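Local structure of restriction endonuclease R.BpuJI (2VLA) at residues N2-C11 against Y162-L171; I109-N117 against K128-P139. The protein is probably a DNA-cleaving restriction endonuclease, of which this N-terminal domain recognises and binds the target DNA. One frame throughout, in Å; residues are numbered along the deposited sequence.

Contact 2 lies deep in the chain, its centre about 9 Å from the chain centre, whereas contact 1, partly buried, sits about 17 Å out and reaches a DNA phosphate. Each has two direct backbone bonds, but the side chains differ. In contact 1 the N-terminal arm 2-11 is held to the corner between helices 157-165 and 168-171 by amides, a tyrosine hydroxyl and waters. Contact 2 joins the ends of helices 102-112, 122-130 and 137-150 and the loops beside them, and there aromatic rings dominate. The two touch: Leu171 O lies 2.8 Å from Gln134 N, probably a hydrogen bond, and Cys11 SG packs 3.6 Å from Phe115 CG.

Contact 1: residues N2-C11 against Y162-L171; sequences NYNPEEQFRC and YYVLNSLQVL. With nucleotides of chain B.
The arm 2-11 runs past the turn joining helices 157-165 and 168-171 and makes a single backbone bridge, in which Phe9 N gives to Asn166 O and Leu168 N to Glu7 O, each at 2.9 Å. Gln8, its chain bent at chi2 (-80°), folds back so that its amide stacks on one face of the Tyr162 ring, the planes 13° apart. From there NE2 spends both N-H groups, on a lone pair of Tyr162 O at 3.0 Å and on Pro5 O, while OE1 takes Asn166 ND2 at 2.8 Å from above its carbonyl plane; three hydrogen bonds thus fix which way this amide is flipped. Tyr3, with CG anti to the backbone N (chi1 171°), sends its OH to a lone pair of Tyr163 O at 2.6 Å, and Pro5 CD covers one face of its ring. Gln169, extended beyond CG, offers OE1 to Asn4 N at 2.9 Å; its NE2 bonds Glu7 OE1 only weakly. One water ties Asn4 O and Glu7 O to Ser167 OG and Gln169 N. Ser167 OG also caps helix 168-171 by accepting from Val170 N. Arg10 NE bonds Tyr205 O, and NH1 meets OP2 of DC7 of chain B edge-on at 2.9 Å. This is an N-terminal arm laid over a capped helix-to-helix turn, its arginine contacting the backbone of the bound DNA through a phosphate.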
loop_
_atom_site.group_PDB
_atom_site.type_symbol
_atom_site.label_atom_id
_atom_site.label_comp_id
_atom_site.label_asym_id
_atom_site.label_seq_id
_atom_site.Cartn_x
_atom_site.Cartn_y
_atom_site.Cartn_z
ATOM N N ASN A 2 -15.391 -11.360 19.550
ATOM C CA ASN A 2 -16.380 -10.324 19.442
ATOM C C ASN A 2 -16.117 -9.451 18.233
ATOM O O ASN A 2 -16.302 -8.248 18.285
ATOM C CB ASN A 2 -16.399 -9.467 20.711
ATOM C CG ASN A 2 -16.949 -10.214 21.913
ATOM O OD1 ASN A 2 -17.856 -11.039 21.784
ATOM N ND2 ASN A 2 -16.407 -9.921 23.091
ATOM N N TYR A 3 -15.679 -10.078 17.140
ATOM C CA TYR A 3 -15.482 -9.375 15.882
ATOM C C TYR A 3 -16.768 -8.726 15.443
ATOM O O TYR A 3 -17.794 -9.393 15.293
ATOM C CB TYR A 3 -15.000 -10.352 14.818
ATOM C CG TYR A 3 -14.955 -9.789 13.392
ATOM C CD1 TYR A 3 -14.354 -8.576 13.113
ATOM C CD2 TYR A 3 -15.446 -10.530 12.336
ATOM C CE1 TYR A 3 -14.301 -8.086 11.782
ATOM C CE2 TYR A 3 -15.377 -10.078 11.052
ATOM C CZ TYR A 3 -14.788 -8.873 10.772
ATOM O OH TYR A 3 -14.751 -8.446 9.448
ATOM N N ASN A 4 -16.723 -7.406 15.278
ATOM C CA ASN A 4 -17.854 -6.669 14.783
ATOM C C ASN A 4 -17.416 -5.761 13.683
ATOM O O ASN A 4 -16.881 -4.683 13.936
ATOM C CB ASN A 4 -18.498 -5.850 15.899
ATOM C CG ASN A 4 -19.716 -5.097 15.430
ATOM O OD1 ASN A 4 -20.194 -5.298 14.303
ATOM N ND2 ASN A 4 -20.239 -4.227 16.284
ATOM N N PRO A 5 -17.640 -6.181 12.439
ATOM C CA PRO A 5 -17.238 -5.374 11.280
ATOM C C PRO A 5 -18.062 -4.114 11.116
ATOM O O PRO A 5 -17.743 -3.290 10.290
ATOM C CB PRO A 5 -17.447 -6.327 10.104
ATOM C CG PRO A 5 -18.494 -7.261 10.558
ATOM C CD PRO A 5 -18.237 -7.462 12.033
ATOM N N GLU A 6 -19.124 -3.963 11.896
ATOM C CA GLU A 6 -19.950 -2.770 11.788
ATOM C C GLU A 6 -19.143 -1.507 12.088
ATOM O O GLU A 6 -19.463 -0.454 11.599
ATOM C CB GLU A 6 -21.192 -2.864 12.694
ATOM C CG GLU A 6 -22.368 -3.571 12.015
ATOM C CD GLU A 6 -23.646 -3.607 12.862
ATOM O OE1 GLU A 6 -23.773 -2.804 13.817
ATOM O OE2 GLU A 6 -24.534 -4.429 12.547
ATOM N N GLU A 7 -18.101 -1.621 12.911
ATOM C CA GLU A 7 -17.164 -0.506 13.128
ATOM C C GLU A 7 -16.272 -0.329 11.892
ATOM O O GLU A 7 -15.419 -1.146 11.606
ATOM C CB GLU A 7 -16.309 -0.751 14.367
ATOM C CG GLU A 7 -17.094 -0.794 15.659
ATOM C CD GLU A 7 -16.222 -1.118 16.885
ATOM O OE1 GLU A 7 -14.984 -1.238 16.746
ATOM O OE2 GLU A 7 -16.786 -1.239 17.998
ATOM N N GLN A 8 -16.522 0.723 11.151
ATOM C CA GLN A 8 -15.856 0.924 9.883
ATOM C C GLN A 8 -14.924 2.119 9.960
ATOM O O GLN A 8 -15.164 3.052 10.715
ATOM C CB GLN A 8 -16.908 1.150 8.770
ATOM C CG GLN A 8 -17.728 -0.086 8.417
ATOM C CD GLN A 8 -16.979 -1.036 7.476
ATOM O OE1 GLN A 8 -16.698 -0.693 6.338
ATOM N NE2 GLN A 8 -16.655 -2.242 7.969
ATOM N N PHE A 9 -13.859 2.095 9.157
ATOM C CA PHE A 9 -12.848 3.143 9.212
ATOM C C PHE A 9 -12.137 3.256 7.888
ATOM O O PHE A 9 -11.492 2.317 7.451
ATOM C CB PHE A 9 -11.836 2.840 10.345
ATOM C CG PHE A 9 -10.766 3.910 10.522
ATOM C CD1 PHE A 9 -9.614 3.883 9.765
ATOM C CD2 PHE A 9 -10.927 4.924 11.444
ATOM C CE1 PHE A 9 -8.643 4.856 9.914
ATOM C CE2 PHE A 9 -9.961 5.891 11.607
ATOM C CZ PHE A 9 -8.820 5.861 10.832
ATOM N N ARG A 10 -12.300 4.403 7.226
ATOM C CA ARG A 10 -11.648 4.645 5.949
ATOM C C ARG A 10 -10.166 4.879 6.164
ATOM O O ARG A 10 -9.768 5.798 6.893
ATOM C CB ARG A 10 -12.300 5.843 5.248
ATOM C CG ARG A 10 -11.713 6.146 3.874
ATOM C CD ARG A 10 -12.487 7.204 3.145
ATOM N NE ARG A 10 -12.001 7.377 1.786
ATOM C CZ ARG A 10 -11.120 8.291 1.386
ATOM N NH1 ARG A 10 -10.588 9.139 2.231
ATOM N NH2 ARG A 10 -10.786 8.376 0.097
ATOM N N CYS A 11 -9.356 4.040 5.537
ATOM C CA CYS A 11 -7.932 4.026 5.756
ATOM C C CYS A 11 -7.220 3.958 4.400
ATOM O O CYS A 11 -7.072 2.897 3.819
ATOM C CB CYS A 11 -7.535 2.824 6.677
ATOM S SG CYS A 11 -5.861 2.794 7.212
ATOM N N TYR A 162 -15.168 -4.630 3.030
ATOM C CA TYR A 162 -15.996 -4.370 4.211
ATOM C C TYR A 162 -15.441 -5.066 5.427
ATOM O O TYR A 162 -15.404 -4.493 6.512
ATOM C CB TYR A 162 -17.425 -4.856 3.970
ATOM C CG TYR A 162 -18.361 -4.582 5.127
ATOM C CD1 TYR A 162 -18.940 -3.335 5.294
ATOM C CD2 TYR A 162 -18.603 -5.557 6.096
ATOM C CE1 TYR A 162 -19.757 -3.066 6.376
ATOM C CE2 TYR A 162 -19.426 -5.303 7.188
ATOM C CZ TYR A 162 -20.002 -4.056 7.322
ATOM O OH TYR A 162 -20.834 -3.800 8.397
ATOM N N TYR A 163 -15.062 -6.319 5.249
ATOM C CA TYR A 163 -14.701 -7.148 6.405
ATOM C C TYR A 163 -13.241 -7.002 6.823
ATOM O O TYR A 163 -12.889 -7.333 7.968
ATOM C CB TYR A 163 -15.030 -8.613 6.147
ATOM C CG TYR A 163 -16.509 -8.920 6.019
ATOM C CD1 TYR A 163 -17.293 -9.129 7.139
ATOM C CD2 TYR A 163 -17.115 -9.016 4.770
ATOM C CE1 TYR A 163 -18.641 -9.428 7.034
ATOM C CE2 TYR A 163 -18.462 -9.301 4.653
ATOM C CZ TYR A 163 -19.212 -9.531 5.787
ATOM O OH TYR A 163 -20.552 -9.823 5.644
ATOM N N VAL A 164 -12.386 -6.520 5.927
ATOM C CA VAL A 164 -10.943 -6.433 6.184
ATOM C C VAL A 164 -10.409 -5.006 6.063
ATOM O O VAL A 164 -10.118 -4.370 7.080
ATOM C CB VAL A 164 -10.154 -7.386 5.272
ATOM C CG1 VAL A 164 -8.647 -7.265 5.503
ATOM C CG2 VAL A 164 -10.645 -8.808 5.443
ATOM N N LEU A 165 -10.402 -4.430 4.839
ATOM C CA LEU A 165 -9.620 -3.214 4.627
ATOM C C LEU A 165 -10.314 -1.925 5.078
ATOM O O LEU A 165 -9.667 -0.880 5.176
ATOM C CB LEU A 165 -9.154 -3.094 3.188
ATOM C CG LEU A 165 -7.976 -3.999 2.822
ATOM C CD1 LEU A 165 -7.708 -3.891 1.327
ATOM C CD2 LEU A 165 -6.694 -3.653 3.615
ATOM N N ASN A 166 -11.615 -2.010 5.388
ATOM C CA ASN A 166 -12.349 -0.899 5.979
ATOM C C ASN A 166 -12.908 -1.230 7.374
ATOM O O ASN A 166 -13.694 -0.485 7.902
ATOM C CB ASN A 166 -13.520 -0.501 5.082
ATOM C CG ASN A 166 -13.789 1.025 5.076
ATOM O OD1 ASN A 166 -12.977 1.805 4.583
ATOM N ND2 ASN A 166 -14.940 1.431 5.618
ATOM N N SER A 167 -12.506 -2.371 7.937
ATOM C CA SER A 167 -12.948 -2.773 9.280
ATOM C C SER A 167 -12.003 -2.206 10.340
ATOM O O SER A 167 -10.823 -2.533 10.360
ATOM C CB SER A 167 -12.991 -4.302 9.402
ATOM O OG SER A 167 -12.990 -4.734 10.795
ATOM N N LEU A 168 -12.524 -1.340 11.197
ATOM C CA LEU A 168 -11.709 -0.754 12.245
ATOM C C LEU A 168 -11.019 -1.826 13.092
ATOM O O LEU A 168 -9.821 -1.726 13.376
ATOM C CB LEU A 168 -12.549 0.159 13.125
ATOM C CG LEU A 168 -11.802 0.768 14.310
ATOM C CD1 LEU A 168 -10.691 1.722 13.839
ATOM C CD2 LEU A 168 -12.787 1.482 15.283
ATOM N N GLN A 169 -11.765 -2.843 13.507
ATOM C CA GLN A 169 -11.203 -3.830 14.429
ATOM C C GLN A 169 -10.104 -4.642 13.785
ATOM O O GLN A 169 -9.084 -4.943 14.417
ATOM C CB GLN A 169 -12.284 -4.746 15.001
ATOM C CG GLN A 169 -13.200 -4.047 15.987
ATOM C CD GLN A 169 -14.279 -4.957 16.543
ATOM O OE1 GLN A 169 -14.348 -6.120 16.204
ATOM N NE2 GLN A 169 -15.120 -4.412 17.424
ATOM N N VAL A 170 -10.270 -4.971 12.501
ATOM C CA VAL A 170 -9.221 -5.668 11.798
ATOM C C VAL A 170 -7.990 -4.779 11.683
ATOM O O VAL A 170 -6.871 -5.226 11.908
ATOM C CB VAL A 170 -9.694 -6.125 10.376
ATOM C CG1 VAL A 170 -8.492 -6.562 9.525
ATOM C CG2 VAL A 170 -10.718 -7.238 10.502
ATOM N N LEU A 171 -8.194 -3.510 11.314
ATOM C CA LEU A 171 -7.094 -2.578 11.121
ATOM C C LEU A 171 -6.355 -2.267 12.447
ATOM O O LEU A 171 -5.190 -1.882 12.435
ATOM C CB LEU A 171 -7.602 -1.281 10.461
ATOM C CG LEU A 171 -8.146 -1.379 9.025
ATOM C CD1 LEU A 171 -8.812 -0.069 8.706
ATOM C CD2 LEU A 171 -7.023 -1.713 8.056
ATOM P P DC B 7 -9.068 12.691 1.512
ATOM O OP1 DC B 7 -9.943 13.221 2.572
ATOM O OP2 DC B 7 -8.701 11.264 1.551
ATOM O "O5'" DC B 7 -9.678 12.969 0.057
ATOM C "C5'" DC B 7 -10.184 14.259 -0.267
ATOM C "C4'" DC B 7 -10.587 14.323 -1.734
ATOM O "O4'" DC B 7 -9.397 14.259 -2.577
ATOM C "C3'" DC B 7 -11.468 13.168 -2.225
ATOM O "O3'" DC B 7 -12.465 13.690 -3.079
ATOM C "C2'" DC B 7 -10.526 12.319 -3.059
ATOM C "C1'" DC B 7 -9.675 13.391 -3.667
ATOM N N1 DC B 7 -8.378 13.009 -4.256
ATOM C C2 DC B 7 -7.930 13.705 -5.372
ATOM O O2 DC B 7 -8.673 14.560 -5.874
ATOM N N3 DC B 7 -6.728 13.404 -5.904
ATOM C C4 DC B 7 -5.953 12.500 -5.292
ATOM N N4 DC B 7 -4.766 12.224 -5.812
ATOM C C5 DC B 7 -6.394 11.790 -4.146
ATOM C C6 DC B 7 -7.598 12.066 -3.668
HETATM O O HOH W 1 -14.612 -3.537 12.698
HETATM O O HOH W 2 -21.441 -1.200 8.858
HETATM O O HOH W 3 -10.442 1.866 3.951
HETATM O O HOH W 4 -7.546 0.216 3.563
#

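Contact 2: residues I109-N117 against K128-P139; sequences ICFKFQFPN and KVGAKIQIRQFP
One face of the Phe138 ring carries Cys110 SG, 3.9 Å from the ring centroid and almost on its normal; Gln137 CG lies against the opposite face, and Phe113 CB sits at the edge. The same ring turns an edge toward the face of Phe113 in an offset edge-to-face pair, centroids 5.9 Å apart and planes at 71°. Phe115 is stacked on one face by the Gln137 amide, the planes 19° apart, with NE2 3.5 Å from CZ, while Ile135 CG2, in the conformer described here, touches its edge at CD2. Gln137 CG stands between backbone N and carbonyl carbon (chi1 73°); this and a bend at chi2 bring the amide flat over Phe115, with NE2 also touching Phe113 CD1 and giving to Gln213 OE1 of helix 203-219. With an alanine at Phe115, the Gln137 amide is likely to lose the ring it stacks on and be held less firmly in its rotation. Phe115 and Ile135 form an antiparallel hydrogen-bonded pair, with Phe115 N to Ile135 O and Ile135 N to Phe115 O both at 3.0 Å. Past a cis peptide, Pro116 lays CD 3.1 Å from Ile133 O and CG on Val129 CG2. A water links Cys110 O and Phe113 O to Phe138 N at the start of helix 137-150. Backbone polarity is thus met by one bridged pair and a water, while sulfur, rings and a stacked amide make up much of this buried contact.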
loop_
_atom_site.group_PDB
_atom_site.type_symbol
_atom_site.label_atom_id
_atom_site.label_comp_id
_atom_site.label_asym_id
_atom_site.label_seq_id
_atom_site.Cartn_x
_atom_site.Cartn_y
_atom_site.Cartn_z
ATOM N N ILE A 109 7.020 -4.077 -1.930
ATOM C CA ILE A 109 6.064 -3.095 -1.476
ATOM C C ILE A 109 5.000 -3.727 -0.552
ATOM O O ILE A 109 4.699 -3.185 0.525
ATOM C CB ILE A 109 5.405 -2.376 -2.683
ATOM C CG1 ILE A 109 6.393 -1.333 -3.245
ATOM C CG2 ILE A 109 4.069 -1.753 -2.302
ATOM C CD1 ILE A 109 5.961 -0.673 -4.595
ATOM N N CYS A 110 4.471 -4.881 -0.944
ATOM C CA CYS A 110 3.411 -5.522 -0.182
ATOM C C CYS A 110 3.971 -6.041 1.139
ATOM O O CYS A 110 3.297 -5.976 2.180
ATOM C CB CYS A 110 2.773 -6.659 -0.974
ATOM S SG CYS A 110 1.731 -6.099 -2.359
ATOM N N PHE A 111 5.212 -6.499 1.116
ATOM C CA PHE A 111 5.869 -7.012 2.332
ATOM C C PHE A 111 6.057 -5.917 3.371
ATOM O O PHE A 111 5.926 -6.169 4.600
ATOM C CB PHE A 111 7.192 -7.632 1.971
ATOM C CG PHE A 111 7.875 -8.284 3.142
ATOM C CD1 PHE A 111 7.439 -9.526 3.634
ATOM C CD2 PHE A 111 8.877 -7.636 3.808
ATOM C CE1 PHE A 111 8.033 -10.099 4.764
ATOM C CE2 PHE A 111 9.472 -8.215 4.933
ATOM C CZ PHE A 111 9.032 -9.450 5.393
ATOM N N LYS A 112 6.420 -4.724 2.915
ATOM C CA LYS A 112 6.764 -3.605 3.780
ATOM C C LYS A 112 5.606 -2.706 4.189
ATOM O O LYS A 112 5.708 -1.963 5.167
ATOM C CB LYS A 112 7.848 -2.754 3.130
ATOM C CG LYS A 112 9.167 -3.490 2.950
ATOM C CD LYS A 112 10.115 -3.257 4.085
ATOM C CE LYS A 112 11.519 -3.746 3.738
ATOM N NZ LYS A 112 12.392 -2.655 3.171
ATOM N N PHE A 113 4.522 -2.728 3.430
ATOM C CA PHE A 113 3.413 -1.828 3.674
ATOM C C PHE A 113 2.844 -2.088 5.070
ATOM O O PHE A 113 2.800 -3.240 5.527
ATOM C CB PHE A 113 2.302 -2.004 2.602
ATOM C CG PHE A 113 1.832 -0.694 1.957
ATOM C CD1 PHE A 113 1.140 0.252 2.668
ATOM C CD2 PHE A 113 2.061 -0.460 0.635
ATOM C CE1 PHE A 113 0.686 1.413 2.056
ATOM C CE2 PHE A 113 1.586 0.681 0.027
ATOM C CZ PHE A 113 0.912 1.598 0.733
ATOM N N GLN A 114 2.321 -1.045 5.687
ATOM C CA GLN A 114 1.633 -1.161 6.933
ATOM C C GLN A 114 0.798 0.062 7.157
ATOM O O GLN A 114 0.983 1.093 6.461
ATOM C CB GLN A 114 2.655 -1.294 8.074
ATOM C CG GLN A 114 3.674 -0.187 8.057
ATOM C CD GLN A 114 4.510 -0.153 9.335
ATOM O OE1 GLN A 114 5.411 -0.972 9.516
ATOM N NE2 GLN A 114 4.218 0.801 10.211
ATOM N N PHE A 115 -0.110 -0.017 8.135
ATOM C CA PHE A 115 -0.746 1.164 8.704
ATOM C C PHE A 115 -0.429 1.152 10.214
ATOM O O PHE A 115 -0.447 0.085 10.833
ATOM C CB PHE A 115 -2.254 1.126 8.549
ATOM C CG PHE A 115 -2.746 1.053 7.104
ATOM C CD1 PHE A 115 -2.474 2.074 6.177
ATOM C CD2 PHE A 115 -3.497 -0.015 6.694
ATOM C CE1 PHE A 115 -3.015 2.025 4.841
ATOM C CE2 PHE A 115 -4.036 -0.059 5.356
ATOM C CZ PHE A 115 -3.757 0.963 4.457
ATOM N N PRO A 116 -0.122 2.320 10.799
ATOM C CA PRO A 116 0.066 3.600 10.131
ATOM C C PRO A 116 1.363 3.632 9.368
ATOM O O PRO A 116 2.179 2.711 9.474
ATOM C CB PRO A 116 0.119 4.623 11.319
ATOM C CG PRO A 116 -0.278 3.836 12.542
ATOM C CD PRO A 116 0.107 2.427 12.254
ATOM N N ASN A 117 1.565 4.692 8.595
ATOM C CA ASN A 117 2.777 4.854 7.860
ATOM C C ASN A 117 3.107 6.325 7.605
ATOM O O ASN A 117 2.310 7.230 7.924
ATOM C CB ASN A 117 2.690 4.069 6.539
ATOM C CG ASN A 117 1.589 4.594 5.621
ATOM O OD1 ASN A 117 1.588 5.778 5.272
ATOM N ND2 ASN A 117 0.606 3.729 5.288
ATOM N N LYS A 128 -4.975 8.016 12.285
ATOM C CA LYS A 128 -4.780 6.580 12.303
ATOM C C LYS A 128 -4.140 6.134 13.617
ATOM O O LYS A 128 -4.557 5.159 14.213
ATOM C CB LYS A 128 -3.957 6.138 11.093
ATOM C CG LYS A 128 -4.732 6.277 9.803
ATOM C CD LYS A 128 -3.937 5.894 8.572
ATOM C CE LYS A 128 -4.724 6.247 7.302
ATOM N NZ LYS A 128 -3.994 5.934 6.066
ATOM N N VAL A 129 -3.178 6.901 14.091
ATOM C CA VAL A 129 -2.587 6.650 15.393
ATOM C C VAL A 129 -3.646 6.819 16.506
ATOM O O VAL A 129 -3.720 5.999 17.457
ATOM C CB VAL A 129 -1.387 7.577 15.637
ATOM C CG1 VAL A 129 -1.020 7.616 17.110
ATOM C CG2 VAL A 129 -0.189 7.134 14.777
ATOM N N GLY A 130 -4.492 7.834 16.379
ATOM C CA GLY A 130 -5.551 8.073 17.385
ATOM C C GLY A 130 -6.539 6.914 17.449
ATOM O O GLY A 130 -7.108 6.625 18.500
ATOM N N ALA A 131 -6.718 6.236 16.317
ATOM C CA ALA A 131 -7.632 5.103 16.218
ATOM C C ALA A 131 -6.953 3.760 16.602
ATOM O O ALA A 131 -7.582 2.708 16.553
ATOM C CB ALA A 131 -8.214 5.023 14.787
ATOM N N LYS A 132 -5.667 3.820 16.950
ATOM C CA LYS A 132 -4.915 2.645 17.357
ATOM C C LYS A 132 -4.799 1.628 16.232
ATOM O O LYS A 132 -4.782 0.446 16.454
ATOM C CB LYS A 132 -5.562 2.011 18.573
ATOM C CG LYS A 132 -5.617 2.957 19.800
ATOM N N ILE A 133 -4.698 2.106 15.012
ATOM C CA ILE A 133 -4.521 1.207 13.899
ATOM C C ILE A 133 -3.080 0.667 13.899
ATOM O O ILE A 133 -2.128 1.402 14.176
ATOM C CB ILE A 133 -4.880 1.897 12.574
ATOM C CG1 ILE A 133 -6.404 2.139 12.503
ATOM C CG2 ILE A 133 -4.424 1.052 11.387
ATOM C CD1 ILE A 133 -6.875 2.964 11.274
ATOM N N GLN A 134 -2.945 -0.637 13.664
ATOM C CA GLN A 134 -1.621 -1.299 13.578
ATOM C C GLN A 134 -1.762 -2.633 12.892
ATOM O O GLN A 134 -2.278 -3.582 13.453
ATOM C CB GLN A 134 -0.928 -1.474 14.951
ATOM C CG GLN A 134 -1.791 -1.583 16.094
ATOM C CD GLN A 134 -0.986 -1.712 17.403
ATOM O OE1 GLN A 134 0.266 -1.750 17.397
ATOM N NE2 GLN A 134 -1.695 -1.806 18.524
ATOM N N ILE A 135 -1.337 -2.685 11.633
ATOM C CA ILE A 135 -1.514 -3.870 10.842
ATOM C C ILE A 135 -0.545 -3.910 9.664
ATOM O O ILE A 135 -0.210 -2.874 9.082
ATOM C CB ILE A 135 -2.974 -3.960 10.312
ATOM C CG1 ILE A 135 -3.291 -5.381 9.838
ATOM C CG2 ILE A 135 -3.215 -2.918 9.197
ATOM C CD1 ILE A 135 -3.478 -6.381 10.975
ATOM N N ARG A 136 -0.099 -5.113 9.327
ATOM C CA ARG A 136 0.555 -5.374 8.053
ATOM C C ARG A 136 -0.496 -5.957 7.137
ATOM O O ARG A 136 -0.809 -7.136 7.195
ATOM C CB ARG A 136 1.689 -6.405 8.237
ATOM C CG ARG A 136 2.724 -6.041 9.306
ATOM C CD ARG A 136 3.848 -7.034 9.283
ATOM N NE ARG A 136 4.758 -6.840 10.394
ATOM C CZ ARG A 136 6.040 -7.149 10.358
ATOM N NH1 ARG A 136 6.577 -7.645 9.250
ATOM N NH2 ARG A 136 6.781 -6.984 11.440
ATOM N N GLN A 137 -1.090 -5.109 6.280
ATOM C CA GLN A 137 -2.348 -5.499 5.657
ATOM C C GLN A 137 -2.186 -6.560 4.572
ATOM O O GLN A 137 -3.079 -7.372 4.379
ATOM C CB GLN A 137 -3.111 -4.274 5.098
ATOM C CG GLN A 137 -2.550 -3.629 3.822
ATOM C CD GLN A 137 -1.556 -2.515 4.089
ATOM O OE1 GLN A 137 -0.747 -2.578 5.027
ATOM N NE2 GLN A 137 -1.572 -1.500 3.231
ATOM N N PHE A 138 -1.030 -6.630 3.939
ATOM C CA PHE A 138 -0.874 -7.617 2.863
ATOM C C PHE A 138 -0.646 -9.053 3.378
ATOM O O PHE A 138 -1.334 -9.973 2.967
ATOM C CB PHE A 138 0.171 -7.162 1.845
ATOM C CG PHE A 138 -0.291 -5.990 1.027
ATOM C CD1 PHE A 138 -1.338 -6.143 0.159
ATOM C CD2 PHE A 138 0.227 -4.756 1.206
ATOM C CE1 PHE A 138 -1.821 -5.034 -0.629
ATOM C CE2 PHE A 138 -0.237 -3.648 0.465
ATOM C CZ PHE A 138 -1.277 -3.816 -0.463
ATOM N N PRO A 139 0.248 -9.232 4.380
ATOM C CA PRO A 139 0.222 -10.509 5.057
ATOM C C PRO A 139 -1.191 -10.906 5.531
ATOM O O PRO A 139 -1.601 -12.051 5.377
ATOM C CB PRO A 139 1.184 -10.287 6.230
ATOM C CG PRO A 139 2.178 -9.318 5.682
ATOM C CD PRO A 139 1.350 -8.376 4.844
HETATM O O HOH W 5 1.603 -5.319 4.268
HETATM O O HOH W 6 5.806 -8.260 6.481
#